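Local coordinates for Alpha/beta hydrolase (Pseudomonas aeruginosa PAO1, PDB 4R1D), which probably acts as a calcium-binding lipase, a type VI secretion effector that is held in complex with its immunity protein Tli4, at residues P50-P55 with V250-H255; A264-H269 with G422-T427; W338-D343 with D442-G447. One frame throughout, in Å; residues are numbered along the deposited sequence.

Contact 1 (P50-P55 with V250-H255); sequences PVIFIP and VILVTH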
loop_
_atom_site.group_PDB
_atom_site.type_symbol
_atom_site.label_atom_id
_atom_site.label_comp_id
_atom_site.label_asym_id
_atom_site.label_seq_id
_atom_site.Cartn_x
_atom_site.Cartn_y
_atom_site.Cartn_z
ATOM N N PRO A 50 23.139 10.365 -7.880
ATOM C CA PRO A 50 21.704 10.378 -7.587
ATOM C C PRO A 50 21.385 10.046 -6.134
ATOM O O PRO A 50 21.976 9.141 -5.564
ATOM C CB PRO A 50 21.138 9.284 -8.514
ATOM C CG PRO A 50 22.141 9.143 -9.595
ATOM C CD PRO A 50 23.479 9.358 -8.896
ATOM N N VAL A 51 20.449 10.797 -5.568
ATOM C CA VAL A 51 19.892 10.509 -4.255
ATOM C C VAL A 51 18.511 9.901 -4.481
ATOM O O VAL A 51 17.645 10.553 -5.043
ATOM C CB VAL A 51 19.786 11.788 -3.419
ATOM C CG1 VAL A 51 19.075 11.519 -2.096
ATOM C CG2 VAL A 51 21.197 12.358 -3.169
ATOM N N ILE A 52 18.313 8.658 -4.040
ATOM C CA ILE A 52 17.056 7.957 -4.260
ATOM C C ILE A 52 16.238 7.993 -2.977
ATOM O O ILE A 52 16.639 7.419 -1.967
ATOM C CB ILE A 52 17.290 6.470 -4.612
ATOM C CG1 ILE A 52 18.384 6.319 -5.676
ATOM C CG2 ILE A 52 15.969 5.813 -5.066
ATOM C CD1 ILE A 52 18.077 7.001 -7.004
ATOM N N PHE A 53 15.098 8.669 -3.015
ATOM C CA PHE A 53 14.268 8.771 -1.829
ATOM C C PHE A 53 13.258 7.643 -1.856
ATOM O O PHE A 53 12.566 7.445 -2.859
ATOM C CB PHE A 53 13.558 10.126 -1.788
ATOM C CG PHE A 53 12.759 10.336 -0.549
ATOM C CD1 PHE A 53 13.370 10.773 0.611
ATOM C CD2 PHE A 53 11.400 10.070 -0.534
ATOM C CE1 PHE A 53 12.641 10.968 1.760
ATOM C CE2 PHE A 53 10.660 10.267 0.625
ATOM C CZ PHE A 53 11.296 10.709 1.774
ATOM N N ILE A 54 13.202 6.885 -0.766
ATOM C CA ILE A 54 12.288 5.776 -0.658
ATOM C C ILE A 54 11.318 6.083 0.475
ATOM O O ILE A 54 11.728 6.197 1.634
ATOM C CB ILE A 54 13.029 4.454 -0.377
ATOM C CG1 ILE A 54 14.173 4.254 -1.385
ATOM C CG2 ILE A 54 12.037 3.272 -0.361
ATOM C CD1 ILE A 54 14.982 2.963 -1.191
ATOM N N PRO A 55 10.030 6.211 0.143
ATOM C CA PRO A 55 8.988 6.593 1.098
ATOM C C PRO A 55 8.618 5.427 2.010
ATOM O O PRO A 55 9.153 4.334 1.870
ATOM C CB PRO A 55 7.801 6.939 0.200
ATOM C CG PRO A 55 7.988 6.039 -1.001
ATOM C CD PRO A 55 9.483 5.961 -1.211
ATOM N N VAL A 250 24.748 5.416 -6.131
ATOM C CA VAL A 250 23.645 6.252 -5.649
ATOM C C VAL A 250 23.608 6.211 -4.120
ATOM O O VAL A 250 24.204 5.337 -3.498
ATOM C CB VAL A 250 22.271 5.775 -6.180
ATOM C CG1 VAL A 250 22.260 5.730 -7.709
ATOM C CG2 VAL A 250 21.937 4.405 -5.605
ATOM N N ILE A 251 22.908 7.158 -3.515
ATOM C CA ILE A 251 22.729 7.169 -2.062
ATOM C C ILE A 251 21.246 7.031 -1.776
ATOM O O ILE A 251 20.444 7.761 -2.342
ATOM C CB ILE A 251 23.235 8.484 -1.459
ATOM C CG1 ILE A 251 24.731 8.640 -1.728
ATOM C CG2 ILE A 251 22.937 8.550 0.043
ATOM C CD1 ILE A 251 25.247 10.048 -1.470
ATOM N N LEU A 252 20.876 6.094 -0.910
ATOM C CA LEU A 252 19.466 5.921 -0.545
ATOM C C LEU A 252 19.121 6.805 0.650
ATOM O O LEU A 252 19.914 6.925 1.584
ATOM C CB LEU A 252 19.170 4.456 -0.174
ATOM C CG LEU A 252 19.509 3.386 -1.211
ATOM C CD1 LEU A 252 19.017 2.011 -0.769
ATOM C CD2 LEU A 252 18.900 3.751 -2.567
ATOM N N VAL A 253 17.949 7.430 0.612
ATOM C CA VAL A 253 17.420 8.162 1.766
ATOM C C VAL A 253 16.013 7.626 1.961
ATOM O O VAL A 253 15.170 7.717 1.056
ATOM C CB VAL A 253 17.408 9.686 1.523
ATOM C CG1 VAL A 253 16.749 10.400 2.681
ATOM C CG2 VAL A 253 18.841 10.201 1.295
ATOM N N THR A 254 15.766 7.007 3.111
ATOM C CA THR A 254 14.516 6.288 3.306
ATOM C C THR A 254 13.680 6.859 4.434
ATOM O O THR A 254 14.202 7.410 5.404
ATOM C CB THR A 254 14.760 4.787 3.599
ATOM O OG1 THR A 254 15.185 4.620 4.955
ATOM C CG2 THR A 254 15.831 4.226 2.665
ATOM N N HIS A 255 12.369 6.703 4.302
ATOM C CA HIS A 255 11.444 7.022 5.390
ATOM C C HIS A 255 10.720 5.762 5.850
ATOM O O HIS A 255 10.209 4.989 5.034
ATOM C CB HIS A 255 10.427 8.053 4.911
ATOM C CG HIS A 255 9.445 8.490 5.953
ATOM N ND1 HIS A 255 9.812 9.175 7.095
ATOM C CD2 HIS A 255 8.105 8.346 6.018
ATOM C CE1 HIS A 255 8.732 9.438 7.812
ATOM N NE2 HIS A 255 7.684 8.955 7.176
#

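Contact 2 (A264-H269 with G422-T427); sequences ALTQLH and GYHSET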
loop_
_atom_site.group_PDB
_atom_site.type_symbol
_atom_site.label_atom_id
_atom_site.label_comp_id
_atom_site.label_asym_id
_atom_site.label_seq_id
_atom_site.Cartn_x
_atom_site.Cartn_y
_atom_site.Cartn_z
ATOM N N ALA A 264 16.403 -4.846 2.231
ATOM C CA ALA A 264 16.186 -5.971 1.335
ATOM C C ALA A 264 17.021 -5.799 0.067
ATOM O O ALA A 264 17.652 -6.738 -0.404
ATOM C CB ALA A 264 14.702 -6.112 0.999
ATOM N N LEU A 265 17.035 -4.580 -0.467
ATOM C CA LEU A 265 17.795 -4.266 -1.675
ATOM C C LEU A 265 19.309 -4.447 -1.521
ATOM O O LEU A 265 19.943 -5.130 -2.329
ATOM C CB LEU A 265 17.501 -2.830 -2.119
ATOM C CG LEU A 265 18.291 -2.328 -3.335
ATOM C CD1 LEU A 265 18.097 -3.218 -4.560
ATOM C CD2 LEU A 265 17.885 -0.898 -3.647
ATOM N N THR A 266 19.894 -3.848 -0.482
ATOM C CA THR A 266 21.345 -3.900 -0.317
ATOM C C THR A 266 21.872 -5.130 0.422
ATOM O O THR A 266 23.012 -5.529 0.194
ATOM C CB THR A 266 21.924 -2.649 0.372
ATOM O OG1 THR A 266 21.500 -2.595 1.738
ATOM C CG2 THR A 266 21.497 -1.372 -0.361
ATOM N N GLN A 267 21.047 -5.723 1.286
ATOM C CA GLN A 267 21.498 -6.791 2.178
ATOM C C GLN A 267 21.124 -8.219 1.757
ATOM O O GLN A 267 21.802 -9.176 2.152
ATOM C CB GLN A 267 21.019 -6.527 3.613
ATOM C CG GLN A 267 21.420 -5.180 4.173
ATOM C CD GLN A 267 22.896 -4.900 4.006
ATOM O OE1 GLN A 267 23.295 -4.084 3.164
ATOM N NE2 GLN A 267 23.724 -5.573 4.806
ATOM N N LEU A 268 20.064 -8.366 0.963
ATOM C CA LEU A 268 19.631 -9.681 0.499
ATOM C C LEU A 268 20.024 -9.947 -0.947
ATOM O O LEU A 268 19.742 -11.009 -1.483
ATOM C CB LEU A 268 18.117 -9.825 0.651
ATOM C CG LEU A 268 17.609 -9.620 2.077
ATOM C CD1 LEU A 268 16.112 -9.912 2.127
ATOM C CD2 LEU A 268 18.370 -10.507 3.043
ATOM N N HIS A 269 20.652 -8.961 -1.580
ATOM C CA HIS A 269 21.143 -9.112 -2.942
ATOM C C HIS A 269 22.486 -8.416 -3.037
ATOM O O HIS A 269 22.839 -7.636 -2.164
ATOM C CB HIS A 269 20.181 -8.479 -3.947
ATOM C CG HIS A 269 18.781 -8.993 -3.847
ATOM N ND1 HIS A 269 17.803 -8.350 -3.116
ATOM C CD2 HIS A 269 18.194 -10.091 -4.378
ATOM C CE1 HIS A 269 16.672 -9.028 -3.208
ATOM N NE2 HIS A 269 16.881 -10.088 -3.969
ATOM N N GLY A 422 21.350 -7.838 8.386
ATOM C CA GLY A 422 21.745 -6.575 8.990
ATOM C C GLY A 422 21.532 -5.314 8.151
ATOM O O GLY A 422 20.500 -5.152 7.494
ATOM N N TYR A 423 22.520 -4.422 8.195
ATOM C CA TYR A 423 22.414 -3.083 7.618
ATOM C C TYR A 423 23.623 -2.811 6.734
ATOM O O TYR A 423 24.713 -3.327 6.988
ATOM C CB TYR A 423 22.341 -2.021 8.735
ATOM C CG TYR A 423 21.179 -2.249 9.683
ATOM C CD1 TYR A 423 21.254 -3.215 10.678
ATOM C CD2 TYR A 423 19.991 -1.534 9.548
ATOM C CE1 TYR A 423 20.181 -3.454 11.531
ATOM C CE2 TYR A 423 18.915 -1.754 10.398
ATOM C CZ TYR A 423 19.012 -2.713 11.377
ATOM O OH TYR A 423 17.945 -2.933 12.199
ATOM N N HIS A 424 23.424 -1.981 5.713
ATOM C CA HIS A 424 24.518 -1.493 4.887
ATOM C C HIS A 424 25.637 -0.946 5.789
ATOM O O HIS A 424 25.372 -0.334 6.820
ATOM C CB HIS A 424 23.979 -0.405 3.952
ATOM C CG HIS A 424 24.932 -0.008 2.870
ATOM N ND1 HIS A 424 26.073 0.726 3.118
ATOM C CD2 HIS A 424 24.911 -0.236 1.534
ATOM C CE1 HIS A 424 26.717 0.928 1.983
ATOM N NE2 HIS A 424 26.028 0.363 1.005
ATOM N N SER A 425 26.889 -1.182 5.410
ATOM C CA SER A 425 28.022 -0.772 6.243
ATOM C C SER A 425 28.168 0.747 6.403
ATOM O O SER A 425 28.877 1.223 7.296
ATOM C CB SER A 425 29.326 -1.378 5.704
ATOM O OG SER A 425 29.605 -0.901 4.397
ATOM N N GLU A 426 27.513 1.514 5.540
ATOM C CA GLU A 426 27.535 2.968 5.674
ATOM C C GLU A 426 26.111 3.473 5.921
ATOM O O GLU A 426 25.523 4.148 5.081
ATOM C CB GLU A 426 28.139 3.617 4.430
ATOM C CG GLU A 426 29.483 2.995 4.011
ATOM C CD GLU A 426 30.596 3.253 5.031
ATOM O OE1 GLU A 426 30.475 4.197 5.834
ATOM O OE2 GLU A 426 31.598 2.513 5.020
ATOM N N THR A 427 25.570 3.128 7.084
ATOM C CA THR A 427 24.194 3.453 7.411
ATOM C C THR A 427 24.139 4.564 8.450
ATOM O O THR A 427 24.777 4.472 9.512
ATOM C CB THR A 427 23.441 2.213 7.947
ATOM O OG1 THR A 427 23.257 1.268 6.886
ATOM C CG2 THR A 427 22.080 2.620 8.472
#

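Contact 3 (W338-D343 with D442-G447); sequences WLFLCD and DLIWKG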
loop_
_atom_site.group_PDB
_atom_site.type_symbol
_atom_site.label_atom_id
_atom_site.label_comp_id
_atom_site.label_asym_id
_atom_site.label_seq_id
_atom_site.Cartn_x
_atom_site.Cartn_y
_atom_site.Cartn_z
ATOM N N TRP A 338 5.413 -7.644 24.595
ATOM C CA TRP A 338 4.847 -6.325 24.358
ATOM C C TRP A 338 3.328 -6.336 24.442
ATOM O O TRP A 338 2.691 -5.300 24.387
ATOM C CB TRP A 338 5.306 -5.792 22.999
ATOM C CG TRP A 338 5.098 -6.732 21.834
ATOM C CD1 TRP A 338 6.013 -7.601 21.311
ATOM C CD2 TRP A 338 3.916 -6.868 21.034
ATOM N NE1 TRP A 338 5.473 -8.267 20.236
ATOM C CE2 TRP A 338 4.185 -7.843 20.053
ATOM C CE3 TRP A 338 2.655 -6.265 21.060
ATOM C CZ2 TRP A 338 3.238 -8.226 19.094
ATOM C CZ3 TRP A 338 1.712 -6.653 20.109
ATOM C CH2 TRP A 338 2.016 -7.622 19.142
ATOM N N LEU A 339 2.741 -7.520 24.581
ATOM C CA LEU A 339 1.295 -7.629 24.637
ATOM C C LEU A 339 0.953 -8.163 26.006
ATOM O O LEU A 339 1.289 -9.303 26.324
ATOM C CB LEU A 339 0.783 -8.599 23.571
ATOM C CG LEU A 339 -0.718 -8.921 23.610
ATOM C CD1 LEU A 339 -1.572 -7.685 23.350
ATOM C CD2 LEU A 339 -1.085 -10.021 22.611
ATOM N N PHE A 340 0.302 -7.337 26.809
ATOM C CA PHE A 340 0.098 -7.649 28.223
ATOM C C PHE A 340 -1.371 -7.781 28.589
ATOM O O PHE A 340 -2.181 -6.904 28.294
ATOM C CB PHE A 340 0.737 -6.568 29.101
ATOM C CG PHE A 340 2.182 -6.315 28.798
ATOM C CD1 PHE A 340 3.172 -7.111 29.352
ATOM C CD2 PHE A 340 2.554 -5.281 27.950
ATOM C CE1 PHE A 340 4.504 -6.878 29.083
ATOM C CE2 PHE A 340 3.881 -5.038 27.669
ATOM C CZ PHE A 340 4.870 -5.837 28.239
ATOM N N LEU A 341 -1.711 -8.878 29.261
ATOM C CA LEU A 341 -3.051 -9.076 29.770
ATOM C C LEU A 341 -3.017 -8.797 31.271
ATOM O O LEU A 341 -2.380 -9.536 32.019
ATOM C CB LEU A 341 -3.499 -10.515 29.512
ATOM C CG LEU A 341 -4.136 -10.875 28.160
ATOM C CD1 LEU A 341 -3.567 -10.094 26.974
ATOM C CD2 LEU A 341 -4.067 -12.377 27.912
ATOM N N CYS A 342 -3.687 -7.729 31.698
ATOM C CA CYS A 342 -3.588 -7.245 33.079
ATOM C C CYS A 342 -4.948 -7.204 33.755
ATOM O O CYS A 342 -5.985 -7.162 33.087
ATOM C CB CYS A 342 -3.000 -5.832 33.107
ATOM S SG CYS A 342 -1.358 -5.680 32.377
ATOM N N ASP A 343 -4.944 -7.198 35.086
ATOM C CA ASP A 343 -6.181 -7.063 35.837
ATOM C C ASP A 343 -6.518 -5.585 36.062
ATOM O O ASP A 343 -5.785 -4.696 35.612
ATOM C CB ASP A 343 -6.111 -7.831 37.168
ATOM C CG ASP A 343 -5.048 -7.290 38.121
ATOM O OD1 ASP A 343 -4.667 -6.103 38.025
ATOM O OD2 ASP A 343 -4.598 -8.059 38.998
ATOM N N ASP A 442 3.423 -0.444 24.844
ATOM C CA ASP A 442 2.887 -1.545 25.634
ATOM C C ASP A 442 1.449 -1.706 25.228
ATOM O O ASP A 442 0.646 -0.788 25.397
ATOM C CB ASP A 442 2.954 -1.256 27.139
ATOM C CG ASP A 442 4.372 -1.203 27.657
ATOM O OD1 ASP A 442 5.243 -1.870 27.065
ATOM O OD2 ASP A 442 4.624 -0.500 28.659
ATOM N N LEU A 443 1.123 -2.862 24.665
ATOM C CA LEU A 443 -0.219 -3.108 24.206
ATOM C C LEU A 443 -0.895 -3.834 25.356
ATOM O O LEU A 443 -0.572 -4.984 25.637
ATOM C CB LEU A 443 -0.194 -3.972 22.950
ATOM C CG LEU A 443 -1.414 -3.909 22.029
ATOM C CD1 LEU A 443 -2.692 -4.128 22.821
ATOM C CD2 LEU A 443 -1.454 -2.579 21.314
ATOM N N ILE A 444 -1.823 -3.156 26.020
ATOM C CA ILE A 444 -2.408 -3.679 27.254
ATOM C C ILE A 444 -3.906 -3.925 27.161
ATOM O O ILE A 444 -4.672 -3.027 26.837
ATOM C CB ILE A 444 -2.174 -2.708 28.424
ATOM C CG1 ILE A 444 -0.676 -2.470 28.635
ATOM C CG2 ILE A 444 -2.838 -3.240 29.698
ATOM C CD1 ILE A 444 -0.371 -1.103 29.279
ATOM N N TRP A 445 -4.315 -5.158 27.451
ATOM C CA TRP A 445 -5.721 -5.483 27.611
ATOM C C TRP A 445 -5.940 -5.509 29.112
ATOM O O TRP A 445 -5.368 -6.352 29.805
ATOM C CB TRP A 445 -6.013 -6.883 27.090
ATOM C CG TRP A 445 -6.195 -7.033 25.605
ATOM C CD1 TRP A 445 -5.296 -7.563 24.714
ATOM C CD2 TRP A 445 -7.367 -6.718 24.849
ATOM N NE1 TRP A 445 -5.837 -7.580 23.450
ATOM C CE2 TRP A 445 -7.106 -7.066 23.506
ATOM C CE3 TRP A 445 -8.613 -6.174 25.175
ATOM C CZ2 TRP A 445 -8.042 -6.880 22.490
ATOM C CZ3 TRP A 445 -9.543 -5.992 24.165
ATOM C CH2 TRP A 445 -9.246 -6.333 22.836
ATOM N N LYS A 446 -6.754 -4.593 29.613
ATOM C CA LYS A 446 -6.994 -4.510 31.048
ATOM C C LYS A 446 -8.416 -4.957 31.357
ATOM O O LYS A 446 -9.373 -4.461 30.766
ATOM C CB LYS A 446 -6.755 -3.079 31.525
ATOM C CG LYS A 446 -6.946 -2.881 33.011
ATOM C CD LYS A 446 -6.810 -1.419 33.387
ATOM C CE LYS A 446 -5.360 -1.019 33.550
ATOM N NZ LYS A 446 -5.235 0.257 34.316
ATOM N N GLY A 447 -8.559 -5.919 32.267
ATOM C CA GLY A 447 -9.868 -6.452 32.594
ATOM C C GLY A 447 -9.816 -7.935 32.919
ATOM O O GLY A 447 -8.737 -8.509 33.020
#

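Contact 1 (P50-P55 with V250-H255)
Val51 and Val253 meet on one face of the sheet because both valines turn CG1 anti to the backbone N (chi1 174° and 175°). In Val253 this leaves CG2 beside its own N, and CG2 meets Val51 CG1 at 3.6 Å. CG1 of Val253 reaches the Phe53 ring instead, so the two methyls of one valine serve two residues of the other strand. The pair belongs to the central parallel sheet of the alpha/beta hydrolase fold. Strand 250-255 ends at what is probably the nucleophile elbow, as in this family. Strands 50-54 and 250-255 run the same way, with axes 20° apart.

The backbone bonds form the regular parallel ladder. Every second residue on each strand (Ile52 and Ile54, Ile251 and Val253) both donates and accepts. Ile251 N binds Pro50 O, and Ile52 N binds Ile251 O. Next come Val253 N to Ile52 O at 2.9 Å, Ile54 N to Val253 O at 2.8 Å, and His255 N to Ile54 O. Phe53 and Val253 lie on the face covered by helices 141-155 and 542-556.

Ile52, Ile54, Leu252 and Thr254 occupy the other face. CD2 of Leu252 leans over to Ile52 CB at 3.8 Å, while its CD1 touches Ile54 CD1. CG2 of Thr254 lies beside Ile54, and its OG1 is bound by His279 of the next strand. At the start of the pair, CB of Val250 sits 3.4 Å from Pro50 O. Val250 CG1 packs across the proline ring, 3.8 Å from Pro50 CB.

Contact 2 (A264-H269 with G422-T427)
The side-chain amide of Gln267 stacks flat over the peptide group between Tyr423 and His424, the planes within about 20° of parallel. OE1 lies 3.3 Å from His424 N, and NE2 3.3 Å from Tyr423 O. Because the planes are stacked, the N-H groups do not point at the oxygens, and neither close pair is a hydrogen bond. The amide gets its bonds from other atoms. OE1 accepts from Thr266 OG1 at 2.7 Å, in the carbonyl plane and on a lone pair. NE2 donates to Ala421 O, at the end of helix 400-421. Together these two bonds fix which way round the amide stands.

The Gln267 chain bends at chi2 (-50°), which carries its amide to the loop, and CG rests 3.4 Å from Gly422 O. His424 turns CG anti to its backbone N (chi1 -169°), which brings ring atom CD2 to Thr266 CB at 4.0 Å. Thr266 CB stands at the ring edge, near its plane, and the two side chains cross at about a right angle.

The imidazole is held at both nitrogens. Glu426 N of its own loop donates to His424 ND1 at 2.9 Å, almost in the ring plane. His424 NE2 is bonded to Val274 O of strand 274-280. Separately, the backbone O of His424 accepts from Thr427 OG1.

Gly422 has a positive phi, just after helix 400-421. The loop leads on into strand 427-432 of the central sheet. The contact thus joins the C-terminal end of helix 258-267 to this helix-to-strand connection, beside strand 274-280.

Contact 3 (W338-D343 with D442-G447)
Phe340 N donates to Leu443 O at 2.8 Å and Cys342 N to Trp445 O at 2.9 Å, both nearly straight. The return bonds run from Leu443 N to Trp338 O, from Trp445 N to Phe340 O and from Gly447 N to Cys342 O. This is a parallel pair of strands with axes 18° apart. The carboxylate of Asp442 forms a salt bridge with Arg333 and accepts from Leu483 N. Its OD1 also lies 3.5 Å from Phe340 CE2, with the ring and carboxylate planes 89° apart.

Packing covers both faces. On one, Leu339 has CG anti to the backbone N (chi1 174°), which lays the chain beside Leu443, and its CD1 meets Leu443 CD1 at 3.8 Å. Leu341 CD1 meets Trp445 CD1 at 3.8 Å. On the other, Cys342 SG touches Ile444 CG2 at 3.9 Å. Lys446 CG, on the last residue of its strand, lies 3.4 Å from Asp343 O, just past strand 339-342.

Trp338 and Leu339 both face Tyr359 in a classic beta bulge. The pair forms the middle of a small mixed sheet, between strands 358-359 and 477-479. Helix 289-296 covers the leucine face, and helix 365-370 packs against Trp338 and Leu339.

How the contacts relate
Contacts 1 and 2 are neighbours, with centres 13 Å apart. Leu252 CD1 packs on both Leu265 CD2 and Thr266 CG2 at 4.2 Å. Judging by fold and sequence, the turn from strand 250-255 into helix 258-267 is probably the nucleophile elbow, so contacts 1 and 2 flank it. Contact 1 lies nearer the calcium ion, about 8 Å from the side chain of Val51. The side chain of Phe202, a calcium ligand, is about 4 Å from that of Val51. Contact 3 belongs to a separate sheet, its centre 38 Å from that of contact 1 across the middle of the chain. Contacts 2 and 3 alternate in sequence, but their nearest atoms are about 16 Å apart.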